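Local coordinates for protein diaminopimelate decarboxylase (Methanocaldococcus jannaschii, PDB 1TWI) that uses pyridoxal 5'-phosphate to decarboxylate meso-diaminopimelate to L-lysine, the last step of lysine biosynthesis by the diaminopimelate pathway, at residues F15-D20 with V34-Q39. Residues are numbered along the deposited sequence; the frame is centred on the assembly and turned at random.
Sequences FIDGYD and VMSEEQ
Asp-17, at the first central position of the type I' turn of a two-residue beta hairpin that Ile-16 and Tyr-19 close with paired backbone hydrogen bonds, comes nearest to Ser-36, where strand 32-36 gives way to helix 37-58, their CA atoms 6.6 Å apart. Such turns take left-handed backbone angles at both central positions; aspartate enters that region comparatively readily, and Gly-18 suits the next place because it has no side chain to strike the preceding carbonyl. The Ser-36 hydroxyl donates from OG to Asp-17 OD2 at 2.6 Å, meeting the syn side of the carboxylate 23° out of its plane. As N-cap, Ser-36 also accepts Gln-39 N at OG (3.0 Å, 161°). With OG anti to the backbone N (chi1 169°), the short serine side chain sets its hydroxyl between carboxylate and first helical turn. Beside this polar link, branched aliphatic side chains meet tip to tip, Ile-16 CD1 lying 3.9 Å from Val-34 CG1. Thr-406 of strand 402-407, parallel to strand 32-36, also hydrogen-bonds Asp-17 OD2, and Tyr-301 of strand 300-311, antiparallel to 32-36, touches Ile-16. The small sheet of strands 7-10, 13-16 and 19-20 thereby packs against the mixed beta sheet, just where helix 37-58 begins.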
ATOM      1  N   PHE A  15       9.215  20.040  19.694  1.00 12.68           N
ATOM      2  CA  PHE A  15       7.828  20.318  20.128  1.00 12.74           C
ATOM      3  C   PHE A  15       6.856  20.470  18.950  1.00 13.67           C
ATOM      4  O   PHE A  15       7.249  21.003  17.907  1.00 14.41           O
ATOM      5  CB  PHE A  15       7.762  21.625  20.970  1.00 12.46           C
ATOM      6  CG  PHE A  15       8.306  21.446  22.414  1.00 15.85           C
ATOM      7  CD1 PHE A  15       9.676  21.344  22.649  1.00 17.65           C
ATOM      8  CD2 PHE A  15       7.439  21.350  23.485  1.00 15.94           C
ATOM      9  CE1 PHE A  15      10.179  21.151  23.958  1.00 19.35           C
ATOM     10  CE2 PHE A  15       7.914  21.160  24.819  1.00 17.88           C
ATOM     11  CZ  PHE A  15       9.277  21.062  25.052  1.00 19.44           C
ATOM     12  N   ILE A  16       5.599  20.032  19.120  1.00 13.49           N
ATOM     13  CA  ILE A  16       4.565  20.201  18.076  1.00 13.09           C
ATOM     14  C   ILE A  16       3.431  20.878  18.804  1.00 14.31           C
ATOM     15  O   ILE A  16       2.901  20.312  19.776  1.00 14.88           O
ATOM     16  CB  ILE A  16       4.050  18.828  17.498  1.00 13.44           C
ATOM     17  CG1 ILE A  16       5.245  18.063  16.881  1.00 12.01           C
ATOM     18  CG2 ILE A  16       2.857  19.112  16.465  1.00 11.06           C
ATOM     19  CD1 ILE A  16       5.065  16.563  16.751  1.00 13.56           C
ATOM     20  N   ASP A  17       3.071  22.087  18.371  1.00 12.83           N
ATOM     21  CA  ASP A  17       2.024  22.849  19.041  1.00 14.01           C
ATOM     22  C   ASP A  17       2.282  23.045  20.529  1.00 14.76           C
ATOM     23  O   ASP A  17       1.335  23.132  21.330  1.00 12.94           O
ATOM     24  CB  ASP A  17       0.665  22.195  18.874  1.00 16.27           C
ATOM     25  CG  ASP A  17       0.113  22.395  17.489  1.00 16.42           C
ATOM     26  OD1 ASP A  17       0.311  23.490  16.915  1.00 15.63           O
ATOM     27  OD2 ASP A  17      -0.543  21.471  16.977  1.00 18.51           O
ATOM     28  N   GLY A  18       3.560  23.109  20.901  1.00 13.93           N
ATOM     29  CA  GLY A  18       3.848  23.292  22.312  1.00 17.41           C
ATOM     30  C   GLY A  18       3.926  21.991  23.123  1.00 16.82           C
ATOM     31  O   GLY A  18       4.260  22.054  24.324  1.00 15.11           O
ATOM     32  N   TYR A  19       3.622  20.839  22.510  1.00 14.22           N
ATOM     33  CA  TYR A  19       3.719  19.572  23.247  1.00 13.40           C
ATOM     34  C   TYR A  19       5.050  18.856  22.955  1.00 15.21           C
ATOM     35  O   TYR A  19       5.458  18.703  21.812  1.00 13.24           O
ATOM     36  CB  TYR A  19       2.542  18.679  22.878  1.00 14.14           C
ATOM     37  CG  TYR A  19       1.217  19.325  23.216  1.00 13.33           C
ATOM     38  CD1 TYR A  19       0.704  19.283  24.528  1.00 16.71           C
ATOM     39  CD2 TYR A  19       0.468  20.008  22.242  1.00 13.27           C
ATOM     40  CE1 TYR A  19      -0.537  19.910  24.853  1.00 15.94           C
ATOM     41  CE2 TYR A  19      -0.746  20.634  22.574  1.00 13.04           C
ATOM     42  CZ  TYR A  19      -1.229  20.565  23.882  1.00 15.12           C
ATOM     43  OH  TYR A  19      -2.445  21.133  24.203  1.00 16.59           O
ATOM     44  N   ASP A  20       5.728  18.425  23.996  1.00 15.42           N
ATOM     45  CA  ASP A  20       7.018  17.713  23.862  1.00 18.71           C
ATOM     46  C   ASP A  20       6.819  16.402  23.036  1.00 17.72           C
ATOM     47  O   ASP A  20       6.096  15.510  23.467  1.00 18.28           O
ATOM     48  CB  ASP A  20       7.474  17.402  25.287  1.00 19.75           C
ATOM     49  CG  ASP A  20       8.828  16.792  25.361  1.00 21.46           C
ATOM     50  OD1 ASP A  20       9.028  15.691  24.821  1.00 21.48           O
ATOM     51  OD2 ASP A  20       9.692  17.420  26.004  1.00 24.67           O
ATOM     52  N   VAL A  34       1.120  12.297  14.669  1.00 10.32           N
ATOM     53  CA  VAL A  34       0.678  13.457  15.461  1.00  9.70           C
ATOM     54  C   VAL A  34       0.161  14.454  14.381  1.00  9.80           C
ATOM     55  O   VAL A  34       0.892  14.836  13.438  1.00 11.24           O
ATOM     56  CB  VAL A  34       1.868  14.094  16.248  1.00  9.87           C
ATOM     57  CG1 VAL A  34       1.399  15.366  17.076  1.00  9.81           C
ATOM     58  CG2 VAL A  34       2.474  13.027  17.208  1.00  8.37           C
ATOM     59  N   MET A  35      -1.067  14.906  14.528  1.00  9.88           N
ATOM     60  CA  MET A  35      -1.632  15.836  13.579  1.00  9.57           C
ATOM     61  C   MET A  35      -1.796  17.136  14.311  1.00  8.70           C
ATOM     62  O   MET A  35      -2.435  17.149  15.372  1.00  8.80           O
ATOM     63  CB  MET A  35      -3.017  15.344  13.104  1.00 12.03           C
ATOM     64  CG  MET A  35      -2.912  14.083  12.194  1.00 13.63           C
ATOM     65  SD  MET A  35      -2.026  14.427  10.587  1.00 14.16           S
ATOM     66  CE  MET A  35      -3.177  15.418   9.746  1.00 12.33           C
ATOM     67  N   SER A  36      -1.263  18.228  13.751  1.00  8.93           N
ATOM     68  CA  SER A  36      -1.379  19.571  14.390  1.00  9.88           C
ATOM     69  C   SER A  36      -2.670  20.253  13.926  1.00 11.96           C
ATOM     70  O   SER A  36      -2.847  20.583  12.725  1.00 11.15           O
ATOM     71  CB  SER A  36      -0.180  20.473  14.002  1.00  9.43           C
ATOM     72  OG  SER A  36      -0.434  21.818  14.410  1.00 11.01           O
ATOM     73  N   GLU A  37      -3.584  20.472  14.868  1.00 11.36           N
ATOM     74  CA  GLU A  37      -4.836  21.114  14.526  1.00 10.70           C
ATOM     75  C   GLU A  37      -4.570  22.533  14.047  1.00 11.42           C
ATOM     76  O   GLU A  37      -5.169  22.983  13.075  1.00 11.49           O
ATOM     77  CB  GLU A  37      -5.757  21.157  15.752  1.00 12.13           C
ATOM     78  CG  GLU A  37      -7.059  21.939  15.511  1.00 14.15           C
ATOM     79  CD  GLU A  37      -7.938  21.848  16.746  1.00 18.15           C
ATOM     80  OE1 GLU A  37      -8.806  20.967  16.800  1.00 19.12           O
ATOM     81  OE2 GLU A  37      -7.733  22.615  17.696  1.00 20.40           O
ATOM     82  N   GLU A  38      -3.680  23.260  14.723  1.00 10.76           N
ATOM     83  CA  GLU A  38      -3.404  24.641  14.278  1.00 12.54           C
ATOM     84  C   GLU A  38      -2.749  24.659  12.873  1.00 11.45           C
ATOM     85  O   GLU A  38      -3.020  25.549  12.074  1.00 12.09           O
ATOM     86  CB  GLU A  38      -2.485  25.344  15.312  1.00 14.70           C
ATOM     87  CG  GLU A  38      -2.062  26.790  14.984  1.00 19.35           C
ATOM     88  CD  GLU A  38      -3.214  27.811  14.929  1.00 23.68           C
ATOM     89  OE1 GLU A  38      -4.318  27.572  15.489  1.00 23.02           O
ATOM     90  OE2 GLU A  38      -2.984  28.886  14.320  1.00 26.89           O
ATOM     91  N   GLN A  39      -1.855  23.725  12.573  1.00 10.93           N
ATOM     92  CA  GLN A  39      -1.277  23.754  11.233  1.00 10.62           C
ATOM     93  C   GLN A  39      -2.395  23.573  10.144  1.00 11.73           C
ATOM     94  O   GLN A  39      -2.330  24.177   9.055  1.00 11.81           O
ATOM     95  CB  GLN A  39      -0.228  22.627  11.061  1.00 10.78           C
ATOM     96  CG  GLN A  39       0.460  22.696   9.701  1.00  8.93           C
ATOM     97  CD  GLN A  39       1.271  23.993   9.573  1.00  8.80           C
ATOM     98  OE1 GLN A  39       0.934  24.911   8.783  1.00 13.40           O
ATOM     99  NE2 GLN A  39       2.303  24.100  10.382  1.00  7.25           N
TER